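Side-chain contacts in NAD-dependent epimerase/dehydratase domain-containing protein (PDB 3IUS), which is of unknown function but probably binds NAD(P) through a Rossmann-type fold, as in its relatives among the short-chain dehydrogenases and NAD-dependent epimerases: residues Trp114-Thr119 / Asn257-Glu262; Gln137-Pro142 / Gly202-Val207; Ser163-Gly168 / Tyr221-Gln226. One frame throughout, in Å; residues are numbered along the deposited sequence. Where two conformers were deposited one is given.

Contact 1 (Trp114-Thr119 / Asn257-Glu262)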
ATOM      1  N   TRP A 114       1.196  -7.401 -19.023  1.00 15.52           N
ATOM      2  CA  TRP A 114       1.038  -6.088 -18.415  1.00 15.49           C
ATOM      3  C   TRP A 114      -0.429  -5.738 -18.232  1.00 20.21           C
ATOM      4  O   TRP A 114      -1.256  -6.008 -19.105  1.00 22.84           O
ATOM      5  CB  TRP A 114       1.731  -5.012 -19.262  1.00 14.80           C
ATOM      6  CG  TRP A 114       3.228  -5.054 -19.182  1.00 18.90           C
ATOM      7  CD1 TRP A 114       4.074  -5.758 -19.985  1.00 21.19           C
ATOM      8  CD2 TRP A 114       4.051  -4.353 -18.245  1.00 14.36           C
ATOM      9  NE1 TRP A 114       5.378  -5.547 -19.598  1.00 18.03           N
ATOM     10  CE2 TRP A 114       5.391  -4.689 -18.530  1.00 12.29           C
ATOM     11  CE3 TRP A 114       3.785  -3.481 -17.182  1.00 14.98           C
ATOM     12  CZ2 TRP A 114       6.454  -4.170 -17.807  1.00 12.42           C
ATOM     13  CZ3 TRP A 114       4.842  -2.968 -16.466  1.00 14.13           C
ATOM     14  CH2 TRP A 114       6.161  -3.319 -16.776  1.00 13.91           C
ATOM     15  N   VAL A 115      -0.737  -5.146 -17.085  1.00 12.30           N
ATOM     16  CA  VAL A 115      -2.086  -4.724 -16.755  1.00 15.29           C
ATOM     17  C   VAL A 115      -2.065  -3.248 -16.394  1.00 12.42           C
ATOM     18  O   VAL A 115      -1.040  -2.712 -15.981  1.00 12.63           O
ATOM     19  CB  VAL A 115      -2.655  -5.545 -15.568  1.00 21.62           C
ATOM     20  CG1 VAL A 115      -2.620  -7.036 -15.895  1.00 19.98           C
ATOM     21  CG2 VAL A 115      -1.866  -5.273 -14.281  1.00 16.13           C
ATOM     22  N   ASP A 116      -3.187  -2.568 -16.594  1.00 15.36           N
ATOM     23  CA  ASP A 116      -3.298  -1.191 -16.153  1.00 19.28           C
ATOM     24  C   ASP A 116      -4.612  -1.004 -15.410  1.00 12.65           C
ATOM     25  O   ASP A 116      -5.310  -1.974 -15.115  1.00 12.70           O
ATOM     26  CB  ASP A 116      -3.130  -0.192 -17.312  1.00 22.66           C
ATOM     27  CG  ASP A 116      -4.187  -0.348 -18.402  1.00 21.28           C
ATOM     28  OD1 ASP A 116      -5.335  -0.718 -18.092  1.00 18.34           O
ATOM     29  OD2 ASP A 116      -3.860  -0.078 -19.581  1.00 22.49           O
ATOM     30  N   GLU A 117      -4.945   0.241 -15.109  1.00 18.11           N
ATOM     31  CA  GLU A 117      -6.125   0.530 -14.316  1.00 23.09           C
ATOM     32  C   GLU A 117      -7.430   0.188 -15.045  1.00 25.04           C
ATOM     33  O   GLU A 117      -8.490   0.186 -14.429  1.00 13.01           O
ATOM     34  CB  GLU A 117      -6.125   1.991 -13.855  1.00 20.91           C
ATOM     35  CG  GLU A 117      -4.998   2.356 -12.883  1.00 13.08           C
ATOM     36  CD  GLU A 117      -3.703   2.752 -13.573  1.00 12.94           C
ATOM     37  OE1 GLU A 117      -3.524   2.434 -14.770  1.00 13.53           O
ATOM     38  OE2 GLU A 117      -2.855   3.389 -12.909  1.00 14.17           O
ATOM     39  N   THR A 118      -7.350  -0.118 -16.342  1.00 22.14           N
ATOM     40  CA  THR A 118      -8.545  -0.496 -17.109  1.00 21.78           C
ATOM     41  C   THR A 118      -8.712  -2.005 -17.239  1.00 16.97           C
ATOM     42  O   THR A 118      -9.707  -2.490 -17.770  1.00 19.21           O
ATOM     43  CB  THR A 118      -8.547   0.112 -18.534  1.00 24.09           C
ATOM     44  OG1 THR A 118      -7.560  -0.545 -19.346  1.00 22.61           O
ATOM     45  CG2 THR A 118      -8.269   1.603 -18.484  1.00 24.18           C
ATOM     46  N   THR A 119      -7.724  -2.753 -16.768  1.00 14.30           N
ATOM     47  CA  THR A 119      -7.776  -4.200 -16.853  1.00 15.36           C
ATOM     48  C   THR A 119      -8.860  -4.792 -15.950  1.00 12.70           C
ATOM     49  O   THR A 119      -8.990  -4.399 -14.794  1.00 15.56           O
ATOM     50  CB  THR A 119      -6.408  -4.785 -16.486  1.00 14.92           C
ATOM     51  OG1 THR A 119      -5.432  -4.266 -17.396  1.00 15.43           O
ATOM     52  CG2 THR A 119      -6.425  -6.305 -16.574  1.00 17.40           C
ATOM     53  N   ASN A 257       2.322   1.938 -14.302  1.00 12.68           N
ATOM     54  CA  ASN A 257       2.218   3.044 -13.353  1.00 16.39           C
ATOM     55  C   ASN A 257       2.192   4.394 -14.066  1.00 18.27           C
ATOM     56  O   ASN A 257       2.650   5.397 -13.524  1.00 16.03           O
ATOM     57  CB  ASN A 257       3.389   3.006 -12.359  1.00 13.85           C
ATOM     58  CG  ASN A 257       4.738   3.163 -13.040  1.00 22.10           C
ATOM     59  OD1 ASN A 257       4.809   3.472 -14.230  1.00 16.17           O
ATOM     60  ND2 ASN A 257       5.820   2.926 -12.290  1.00 13.00           N
ATOM     61  N   ASP A 258       1.646   4.413 -15.279  1.00 20.56           N
ATOM     62  CA  ASP A 258       1.633   5.619 -16.111  1.00 14.04           C
ATOM     63  C   ASP A 258       0.738   6.721 -15.554  1.00 19.43           C
ATOM     64  O   ASP A 258       1.088   7.905 -15.601  1.00 16.58           O
ATOM     65  CB  ASP A 258       1.190   5.274 -17.545  1.00 12.32           C
ATOM     66  CG  ASP A 258       2.015   4.155 -18.162  1.00 16.92           C
ATOM     67  OD1 ASP A 258       3.255   4.211 -18.074  1.00 22.06           O
ATOM     68  OD2 ASP A 258       1.424   3.226 -18.741  1.00 20.97           O
ATOM     69  N   ARG A 259      -0.409   6.323 -15.019  1.00 14.97           N
ATOM     70  CA  ARG A 259      -1.408   7.268 -14.539  0.50 17.86           C
ATOM     71  C   ARG A 259      -0.868   8.216 -13.462  1.00 17.85           C
ATOM     72  O   ARG A 259      -1.111   9.421 -13.503  1.00 18.14           O
ATOM     73  CB  ARG A 259      -2.631   6.508 -14.028  0.50 16.76           C
ATOM     74  CG  ARG A 259      -3.939   7.237 -14.253  0.50 16.69           C
ATOM     75  CD  ARG A 259      -5.085   6.265 -14.478  0.50 12.99           C
ATOM     76  NE  ARG A 259      -4.747   5.251 -15.471  0.50 28.28           N
ATOM     77  CZ  ARG A 259      -5.631   4.638 -16.252  0.50 26.34           C
ATOM     78  NH1 ARG A 259      -5.223   3.724 -17.122  0.50 22.29           N
ATOM     79  NH2 ARG A 259      -6.919   4.947 -16.172  0.50 26.12           N
ATOM     80  N   ILE A 260      -0.136   7.672 -12.491  1.00 13.06           N
ATOM     81  CA  ILE A 260       0.374   8.518 -11.414  1.00 14.30           C
ATOM     82  C   ILE A 260       1.397   9.516 -11.954  1.00 16.70           C
ATOM     83  O   ILE A 260       1.545  10.615 -11.422  1.00 18.04           O
ATOM     84  CB  ILE A 260       0.992   7.702 -10.253  1.00 13.39           C
ATOM     85  CG1 ILE A 260       2.109   6.808 -10.777  1.00 15.25           C
ATOM     86  CG2 ILE A 260      -0.096   6.905  -9.511  1.00 14.48           C
ATOM     87  CD1 ILE A 260       2.870   6.041  -9.691  1.00 13.40           C
ATOM     88  N   LYS A 261       2.093   9.133 -13.021  1.00 13.37           N
ATOM     89  CA  LYS A 261       3.105   9.997 -13.615  1.00 12.84           C
ATOM     90  C   LYS A 261       2.439  11.079 -14.465  1.00 18.99           C
ATOM     91  O   LYS A 261       2.679  12.266 -14.271  1.00 16.29           O
ATOM     92  CB  LYS A 261       4.072   9.179 -14.469  1.00 16.08           C
ATOM     93  CG  LYS A 261       4.940   8.198 -13.679  1.00 17.41           C
ATOM     94  CD  LYS A 261       5.700   7.301 -14.635  1.00 13.80           C
ATOM     95  CE  LYS A 261       6.559   6.252 -13.919  1.00 15.28           C
ATOM     96  NZ  LYS A 261       7.010   5.238 -14.908  1.00 19.97           N
ATOM     97  N   GLU A 262       1.590  10.653 -15.390  1.00 20.52           N
ATOM     98  CA  GLU A 262       1.009  11.552 -16.385  1.00 17.85           C
ATOM     99  C   GLU A 262      -0.119  12.420 -15.852  1.00 23.28           C
ATOM    100  O   GLU A 262      -0.294  13.561 -16.291  1.00 24.02           O
ATOM    101  CB  GLU A 262       0.513  10.747 -17.590  1.00 18.92           C
ATOM    102  CG  GLU A 262       1.625  10.110 -18.405  1.00 21.09           C
ATOM    103  CD  GLU A 262       1.095   9.151 -19.457  1.00 22.26           C
ATOM    104  OE1 GLU A 262       0.107   9.496 -20.135  1.00 24.00           O
ATOM    105  OE2 GLU A 262       1.659   8.050 -19.597  1.00 16.82           O
TER
HETATM  106  O   HOH W   1      -0.414   4.671 -12.180  1.00 11.72           O
HETATM  107  O   HOH W   2      -1.114   3.386 -15.786  1.00 18.11           O

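Contact 2 (Gln137-Pro142 / Gly202-Val207)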
ATOM      1  N   GLN A 137     -17.667  -1.286  -2.894  1.00 17.25           N
ATOM      2  CA  GLN A 137     -18.465  -0.649  -1.849  1.00 15.90           C
ATOM      3  C   GLN A 137     -18.150   0.844  -1.766  1.00 16.07           C
ATOM      4  O   GLN A 137     -19.052   1.680  -1.723  1.00 16.27           O
ATOM      5  CB  GLN A 137     -18.245  -1.350  -0.503  1.00 17.30           C
ATOM      6  CG  GLN A 137     -18.852  -2.742  -0.448  1.00 19.42           C
ATOM      7  CD  GLN A 137     -18.418  -3.538   0.777  1.00 26.76           C
ATOM      8  OE1 GLN A 137     -17.433  -3.206   1.441  1.00 23.50           O
ATOM      9  NE2 GLN A 137     -19.147  -4.609   1.066  1.00 31.56           N
ATOM     10  N   TRP A 138     -16.866   1.178  -1.764  1.00 18.30           N
ATOM     11  CA  TRP A 138     -16.458   2.577  -1.757  1.00 15.88           C
ATOM     12  C   TRP A 138     -16.938   3.315  -3.010  1.00 15.87           C
ATOM     13  O   TRP A 138     -17.470   4.415  -2.917  1.00 15.84           O
ATOM     14  CB  TRP A 138     -14.942   2.688  -1.594  1.00 17.95           C
ATOM     15  CG  TRP A 138     -14.508   2.487  -0.180  1.00 16.05           C
ATOM     16  CD1 TRP A 138     -13.884   1.389   0.345  1.00 21.88           C
ATOM     17  CD2 TRP A 138     -14.666   3.412   0.899  1.00 19.75           C
ATOM     18  NE1 TRP A 138     -13.646   1.574   1.685  1.00 18.17           N
ATOM     19  CE2 TRP A 138     -14.117   2.810   2.051  1.00 20.31           C
ATOM     20  CE3 TRP A 138     -15.218   4.691   1.005  1.00 17.63           C
ATOM     21  CZ2 TRP A 138     -14.106   3.445   3.292  1.00 20.12           C
ATOM     22  CZ3 TRP A 138     -15.207   5.320   2.237  1.00 19.26           C
ATOM     23  CH2 TRP A 138     -14.654   4.695   3.364  1.00 25.09           C
ATOM     24  N   GLN A 139     -16.781   2.691  -4.175  1.00 16.63           N
ATOM     25  CA  GLN A 139     -17.166   3.332  -5.434  0.50 18.43           C
ATOM     26  C   GLN A 139     -18.678   3.541  -5.558  1.00 18.81           C
ATOM     27  O   GLN A 139     -19.130   4.298  -6.417  1.00 20.36           O
ATOM     28  CB  GLN A 139     -16.639   2.542  -6.638  0.50 19.01           C
ATOM     29  CG  GLN A 139     -15.119   2.574  -6.808  0.50 17.83           C
ATOM     30  CD  GLN A 139     -14.631   3.816  -7.535  0.50 20.46           C
ATOM     31  OE1 GLN A 139     -15.396   4.749  -7.775  0.50 14.73           O
ATOM     32  NE2 GLN A 139     -13.353   3.829  -7.894  0.50 14.48           N
ATOM     33  N   ALA A 140     -19.452   2.877  -4.705  1.00 15.61           N
ATOM     34  CA  ALA A 140     -20.911   3.005  -4.749  1.00 22.56           C
ATOM     35  C   ALA A 140     -21.450   4.206  -3.971  1.00 25.83           C
ATOM     36  O   ALA A 140     -22.588   4.627  -4.188  1.00 22.22           O
ATOM     37  CB  ALA A 140     -21.575   1.724  -4.267  1.00 21.32           C
ATOM     38  N   VAL A 141     -20.639   4.756  -3.073  1.00 22.18           N
ATOM     39  CA  VAL A 141     -21.061   5.886  -2.245  1.00 20.83           C
ATOM     40  C   VAL A 141     -21.273   7.140  -3.096  1.00 17.48           C
ATOM     41  O   VAL A 141     -20.323   7.726  -3.600  1.00 18.61           O
ATOM     42  CB  VAL A 141     -20.042   6.197  -1.133  1.00 21.29           C
ATOM     43  CG1 VAL A 141     -20.589   7.252  -0.192  1.00 25.20           C
ATOM     44  CG2 VAL A 141     -19.677   4.923  -0.358  1.00 18.30           C
ATOM     45  N   PRO A 142     -22.532   7.558  -3.252  1.00 17.61           N
ATOM     46  CA  PRO A 142     -22.839   8.697  -4.126  1.00 20.33           C
ATOM     47  C   PRO A 142     -22.085   9.975  -3.741  1.00 21.02           C
ATOM     48  O   PRO A 142     -22.062  10.349  -2.566  1.00 23.70           O
ATOM     49  CB  PRO A 142     -24.350   8.896  -3.928  1.00 19.10           C
ATOM     50  CG  PRO A 142     -24.859   7.603  -3.386  1.00 21.74           C
ATOM     51  CD  PRO A 142     -23.726   7.017  -2.584  1.00 19.00           C
ATOM     52  N   GLY A 202     -13.373   9.321  -8.399  1.00 20.51           N
ATOM     53  CA  GLY A 202     -13.594   8.081  -9.123  1.00 24.95           C
ATOM     54  C   GLY A 202     -12.338   7.444  -9.701  1.00 20.17           C
ATOM     55  O   GLY A 202     -12.371   6.299 -10.149  1.00 25.63           O
ATOM     56  N   ALA A 203     -11.230   8.177  -9.683  1.00 20.42           N
ATOM     57  CA  ALA A 203     -10.003   7.719 -10.321  1.00 22.36           C
ATOM     58  C   ALA A 203      -9.400   6.541  -9.573  1.00 13.99           C
ATOM     59  O   ALA A 203      -9.505   6.463  -8.359  1.00 14.19           O
ATOM     60  CB  ALA A 203      -8.999   8.848 -10.414  1.00 21.61           C
ATOM     61  N   VAL A 204      -8.791   5.634 -10.331  1.00 16.27           N
ATOM     62  CA  VAL A 204      -8.008   4.526  -9.792  1.00 15.37           C
ATOM     63  C   VAL A 204      -6.566   4.690 -10.260  1.00 13.62           C
ATOM     64  O   VAL A 204      -6.319   4.992 -11.425  1.00 14.66           O
ATOM     65  CB  VAL A 204      -8.547   3.175 -10.298  1.00 17.06           C
ATOM     66  CG1 VAL A 204      -7.715   2.021  -9.743  1.00 18.19           C
ATOM     67  CG2 VAL A 204      -9.999   3.007  -9.917  1.00 19.16           C
ATOM     68  N   TYR A 205      -5.605   4.468  -9.363  1.00 15.59           N
ATOM     69  CA  TYR A 205      -4.198   4.615  -9.702  1.00 13.58           C
ATOM     70  C   TYR A 205      -3.448   3.403  -9.214  1.00 13.61           C
ATOM     71  O   TYR A 205      -3.558   3.053  -8.044  1.00 13.80           O
ATOM     72  CB  TYR A 205      -3.581   5.828  -9.003  1.00 13.70           C
ATOM     73  CG  TYR A 205      -4.319   7.120  -9.235  1.00 13.73           C
ATOM     74  CD1 TYR A 205      -4.035   7.911 -10.337  1.00 17.03           C
ATOM     75  CD2 TYR A 205      -5.285   7.554  -8.342  1.00 18.28           C
ATOM     76  CE1 TYR A 205      -4.711   9.098 -10.553  1.00 20.30           C
ATOM     77  CE2 TYR A 205      -5.967   8.739  -8.547  1.00 17.14           C
ATOM     78  CZ  TYR A 205      -5.669   9.510  -9.646  1.00 19.12           C
ATOM     79  OH  TYR A 205      -6.356  10.689  -9.849  1.00 17.80           O
ATOM     80  N   ASN A 206      -2.702   2.773 -10.113  1.00 13.42           N
ATOM     81  CA  ASN A 206      -1.710   1.775  -9.714  1.00 13.44           C
ATOM     82  C   ASN A 206      -0.527   2.475  -9.065  1.00 18.06           C
ATOM     83  O   ASN A 206      -0.020   3.457  -9.600  1.00 15.62           O
ATOM     84  CB  ASN A 206      -1.198   1.005 -10.925  1.00 13.22           C
ATOM     85  CG  ASN A 206      -2.226   0.076 -11.508  1.00 13.14           C
ATOM     86  OD1 ASN A 206      -2.114  -0.334 -12.667  1.00 16.68           O
ATOM     87  ND2 ASN A 206      -3.234  -0.266 -10.722  1.00 13.28           N
ATOM     88  N   VAL A 207      -0.054   1.957  -7.934  1.00 16.11           N
ATOM     89  CA  VAL A 207       1.064   2.586  -7.249  1.00 13.84           C
ATOM     90  C   VAL A 207       2.158   1.554  -7.072  1.00 13.86           C
ATOM     91  O   VAL A 207       2.158   0.796  -6.109  1.00 16.61           O
ATOM     92  CB  VAL A 207       0.660   3.200  -5.889  1.00 14.10           C
ATOM     93  CG1 VAL A 207       1.834   3.951  -5.286  1.00 14.21           C
ATOM     94  CG2 VAL A 207      -0.527   4.147  -6.070  1.00 14.10           C
TER

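Contact 3 (Ser163-Gly168 / Tyr221-Gln226)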
ATOM      1  N   SER A 163      17.585  -6.327   7.617  1.00 50.07           N
ATOM      2  CA  SER A 163      17.293  -6.895   8.928  1.00 52.52           C
ATOM      3  C   SER A 163      17.176  -8.411   8.809  1.00 49.75           C
ATOM      4  O   SER A 163      17.449  -9.151   9.751  1.00 54.77           O
ATOM      5  CB  SER A 163      15.977  -6.331   9.460  1.00 50.55           C
ATOM      6  OG  SER A 163      14.888  -6.773   8.665  1.00 45.80           O
ATOM      7  N   LYS A 164      16.779  -8.852   7.622  1.00 45.41           N
ATOM      8  CA  LYS A 164      16.465 -10.246   7.340  1.00 45.41           C
ATOM      9  C   LYS A 164      17.716 -11.113   7.150  1.00 45.74           C
ATOM     10  O   LYS A 164      17.629 -12.339   7.058  1.00 46.82           O
ATOM     11  CB  LYS A 164      15.574 -10.286   6.096  1.00 49.54           C
ATOM     12  CG  LYS A 164      15.204 -11.649   5.549  1.00 52.18           C
ATOM     13  CD  LYS A 164      14.076 -11.482   4.538  1.00 55.46           C
ATOM     14  CE  LYS A 164      14.146 -12.500   3.408  1.00 56.90           C
ATOM     15  NZ  LYS A 164      13.185 -12.161   2.312  1.00 55.32           N
ATOM     16  N   LEU A 165      18.880 -10.474   7.111  1.00 40.56           N
ATOM     17  CA  LEU A 165      20.124 -11.163   6.784  1.00 38.67           C
ATOM     18  C   LEU A 165      20.887 -11.628   8.015  1.00 38.99           C
ATOM     19  O   LEU A 165      20.607 -11.198   9.134  1.00 47.07           O
ATOM     20  CB  LEU A 165      21.028 -10.241   5.964  1.00 37.20           C
ATOM     21  CG  LEU A 165      20.467  -9.703   4.652  1.00 37.46           C
ATOM     22  CD1 LEU A 165      21.199  -8.431   4.257  1.00 37.14           C
ATOM     23  CD2 LEU A 165      20.568 -10.759   3.558  1.00 36.95           C
ATOM     24  N   GLY A 166      21.855 -12.513   7.797  1.00 33.66           N
ATOM     25  CA  GLY A 166      22.799 -12.891   8.833  1.00 34.60           C
ATOM     26  C   GLY A 166      22.327 -13.882   9.879  1.00 41.21           C
ATOM     27  O   GLY A 166      23.135 -14.388  10.655  1.00 46.53           O
ATOM     28  N   LYS A 167      21.031 -14.173   9.914  1.00 43.59           N
ATOM     29  CA  LYS A 167      20.518 -15.098  10.925  1.00 48.80           C
ATOM     30  C   LYS A 167      19.973 -16.410  10.355  1.00 51.92           C
ATOM     31  O   LYS A 167      19.171 -17.089  10.996  1.00 58.14           O
ATOM     32  CB  LYS A 167      19.493 -14.413  11.841  1.00 50.94           C
ATOM     33  CG  LYS A 167      18.535 -13.467  11.144  1.00 54.20           C
ATOM     34  CD  LYS A 167      18.009 -12.427  12.125  1.00 57.90           C
ATOM     35  CE  LYS A 167      16.944 -11.550  11.491  1.00 61.19           C
ATOM     36  NZ  LYS A 167      16.643 -10.353  12.327  1.00 63.07           N
ATOM     37  N   GLY A 168      20.428 -16.767   9.156  1.00 47.42           N
ATOM     38  CA  GLY A 168      20.059 -18.031   8.544  1.00 43.05           C
ATOM     39  C   GLY A 168      18.571 -18.136   8.289  1.00 41.65           C
ATOM     40  O   GLY A 168      17.846 -17.143   8.377  1.00 34.76           O
ATOM     41  N   TYR A 221      20.233  -9.182  -4.209  1.00 16.17           N
ATOM     42  CA  TYR A 221      20.881  -7.875  -4.258  1.00 16.14           C
ATOM     43  C   TYR A 221      21.193  -7.340  -2.862  1.00 16.42           C
ATOM     44  O   TYR A 221      22.224  -6.699  -2.650  1.00 16.55           O
ATOM     45  CB  TYR A 221      20.034  -6.861  -5.044  1.00 15.79           C
ATOM     46  CG  TYR A 221      20.817  -5.624  -5.416  1.00 15.72           C
ATOM     47  CD1 TYR A 221      21.993  -5.722  -6.154  1.00 26.19           C
ATOM     48  CD2 TYR A 221      20.391  -4.357  -5.029  1.00 19.30           C
ATOM     49  CE1 TYR A 221      22.719  -4.599  -6.494  1.00 27.68           C
ATOM     50  CE2 TYR A 221      21.113  -3.231  -5.362  1.00 20.46           C
ATOM     51  CZ  TYR A 221      22.271  -3.355  -6.101  1.00 22.94           C
ATOM     52  OH  TYR A 221      22.993  -2.234  -6.438  1.00 24.23           O
ATOM     53  N   ALA A 222      20.304  -7.605  -1.913  1.00 16.53           N
ATOM     54  CA  ALA A 222      20.519  -7.193  -0.533  1.00 16.82           C
ATOM     55  C   ALA A 222      21.775  -7.889   0.002  1.00 17.17           C
ATOM     56  O   ALA A 222      22.617  -7.269   0.648  1.00 17.38           O
ATOM     57  CB  ALA A 222      19.309  -7.539   0.319  1.00 16.90           C
ATOM     58  N   ALA A 223      21.906  -9.174  -0.302  1.00 17.23           N
ATOM     59  CA  ALA A 223      23.086  -9.935   0.133  1.00 17.57           C
ATOM     60  C   ALA A 223      24.354  -9.364  -0.502  1.00 17.56           C
ATOM     61  O   ALA A 223      25.371  -9.171   0.164  1.00 17.85           O
ATOM     62  CB  ALA A 223      22.928 -11.404  -0.211  1.00 17.61           C
ATOM     63  N   GLU A 224      24.283  -9.087  -1.796  1.00 17.24           N
ATOM     64  CA  GLU A 224      25.399  -8.490  -2.515  1.00 20.19           C
ATOM     65  C   GLU A 224      25.859  -7.180  -1.863  1.00 17.28           C
ATOM     66  O   GLU A 224      27.044  -6.979  -1.624  1.00 17.49           O
ATOM     67  CB  GLU A 224      25.010  -8.263  -3.977  1.00 26.59           C
ATOM     68  CG  GLU A 224      26.096  -7.648  -4.843  1.00 32.04           C
ATOM     69  CD  GLU A 224      25.630  -7.407  -6.271  1.00 39.46           C
ATOM     70  OE1 GLU A 224      24.674  -8.082  -6.709  1.00 39.74           O
ATOM     71  OE2 GLU A 224      26.220  -6.542  -6.955  1.00 41.09           O
ATOM     72  N   LEU A 225      24.915  -6.281  -1.590  1.00 19.24           N
ATOM     73  CA  LEU A 225      25.228  -5.009  -0.942  1.00 17.77           C
ATOM     74  C   LEU A 225      25.908  -5.171   0.419  1.00 18.72           C
ATOM     75  O   LEU A 225      26.732  -4.341   0.817  1.00 17.73           O
ATOM     76  CB  LEU A 225      23.962  -4.172  -0.785  1.00 17.10           C
ATOM     77  CG  LEU A 225      23.442  -3.574  -2.086  1.00 17.54           C
ATOM     78  CD1 LEU A 225      22.081  -2.913  -1.877  1.00 18.00           C
ATOM     79  CD2 LEU A 225      24.442  -2.577  -2.658  1.00 19.24           C
ATOM     80  N   GLN A 226      25.554  -6.239   1.126  1.00 17.81           N
ATOM     81  CA  GLN A 226      25.993  -6.439   2.500  1.00 18.23           C
ATOM     82  C   GLN A 226      27.283  -7.243   2.518  1.00 20.80           C
ATOM     83  O   GLN A 226      27.872  -7.468   3.575  1.00 19.75           O
ATOM     84  CB  GLN A 226      24.898  -7.166   3.288  1.00 20.38           C
ATOM     85  CG  GLN A 226      25.067  -7.143   4.805  1.00 21.54           C
ATOM     86  CD  GLN A 226      24.503  -5.885   5.454  1.00 24.78           C
ATOM     87  OE1 GLN A 226      24.196  -4.893   4.780  1.00 22.62           O
ATOM     88  NE2 GLN A 226      24.357  -5.924   6.772  1.00 24.72           N
TER

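Contact 1 (Trp114-Thr119 / Asn257-Glu262)
A salt bridge between Glu-117 and Arg-259 joins the type I turn of Asp-116 to Thr-119 to the short helix 258-262. In one of the two conformers of the arginine, Glu-117 OE1 lies 3.2 Å from Arg-259 NE. It comes from above the guanidinium plane, between NE and NH1, and is equally near Arg-259 NH1. The two side chains run past each other in opposite directions, so the groups do not meet end-on. Their carboxylate and guanidinium planes are 40° apart. The stem of Glu-117 also takes part, because CB sits on the same side, 3.6 Å above the guanidinium plane, over its centre. A bend at chi2 (86°) folds the carboxylate back along the arginine chain. Thr-118 CG2 comes up at the guanidinium edge, 4.0 Å from Arg-259 NH1.

The turn follows strand 114-115, which pairs in parallel with strand 254-255 in a small two-stranded sheet separate from the main Rossmann-type sheet. An Asx turn shapes it. Asp-116 OD1 takes Thr-118 N at 2.7 Å and Thr-118 OG1 at 2.6 Å, the hydroxyl on its syn lone pair.

Two waters link the carboxylate to the first turn of the helix. One donates to Glu-117 OE1 and accepts from Arg-259 N. The other donates to Glu-117 OE2 at 2.9 Å and accepts from Ile-260 N. Glu-117 OE2 also receives the backbone N of Asn-206, on strand 204-207. With an alanine at Glu-117, Arg-259 would probably lose this countercharge, and the N-H of Asn-206 and both waters would be left without their acceptor.

Contact 2 (Gln137-Pro142 / Gly202-Val207)
Gln-139 reaches from the last turn of helix 126-140 toward the backbone of Gly-202, with its amide nitrogen leading. In one of the two conformers of the glutamine, Gln-139 NE2 donates a weak hydrogen bond to Gly-202 O at 3.5 Å. The bond is long but fairly straight, with an N-H...O angle of 164°. The amide oxygen lies near the same glycine, with Gln-139 OE1 4.0 Å from Gly-202 CA. CG is anti to the carbonyl carbon, and a single bend at chi2 (-83°) turns the amide toward Gly-202.

The side chains of Gln-139 and Val-204 pass at a slant. Val-204 CG2 is 4.0 Å from Gln-139 NE2, so the methyl meets the same nitrogen that serves Gly-202.

This is a helix-to-sheet contact at the surface of a Rossmann-type fold. Strand 204-207 pairs in parallel with strand 146-155, and helix 126-140 leads into that strand through a short loop. The side chain of Gln-139 also packs on Leu-146 and Val-148 of strand 146-155. Gly-202 has a positive phi of 99°, where a side chain would jam against the carbonyl oxygen of the preceding residue. The neighbour of Gln-139, Trp-138, stacks on Tyr-100, and its NE1 bonds Asp-78 OD1.

Contact 3 (Ser163-Gly168 / Tyr221-Gln226)
Leu-165 sets its two methyls on the C-terminal turns of helix 215-226. It belongs to the loop that follows strand 146-155 of the Rossmann-type sheet, and the contact is loop-on-helix packing. CD1 makes the nearest approaches. Leu-165 CD1 lies 4.0 Å from Gln-226 CB and from Ala-222 O. Leu-165 CD2 is 4.3 Å from Ala-223 CA. The branched end thus spans two adjacent alanines, whose small side chains let it come close to the helix backbone. The contacts of Leu-165 CD1 with Ala-222 CB and of Leu-165 CD2 with Ala-223 CB are looser, both 4.5 Å.

Gln-226 flanks the leucine, and the two side chains cross at a slant. In Gln-226, CG lies opposite the backbone N (chi1 -166°), and this brings CG up to Leu-165 CD1 next to CB. The amide serves a different partner. OE1 accepts from Gln-281 on helix 273-282.

Farther out, Leu-228 also touches Leu-165, while Pro-161 packs on Ala-222 and Phe-162 on Gln-226. Gly-166 and Gly-168 both have positive phi as the loop bends away from the helix. Within the loop, Lys-167 NZ makes a weak hydrogen bond to Ser-163 O at 3.0 Å.

Contacts 1 and 2 are neighbours, their centres 14 Å apart. They share strand 204-207 as common ground, since the carboxylate held in contact 1 reaches its backbone and the helix 258-262 lies against it. Contact 3 stands apart, on the opposite side of the chain's centre from contact 2. Its centre is 33 Å from contact 1 and 39 Å from contact 2. Along the chain, contact 1 closes a loop that encloses both others, while contacts 2 and 3 alternate their segments. Strand 204-207 and helix 215-226 follow each other, so a short link joins contacts 2 and 3. The first two tie surface elements to the Rossmann-type sheet. The third packs a loop on a remote helix.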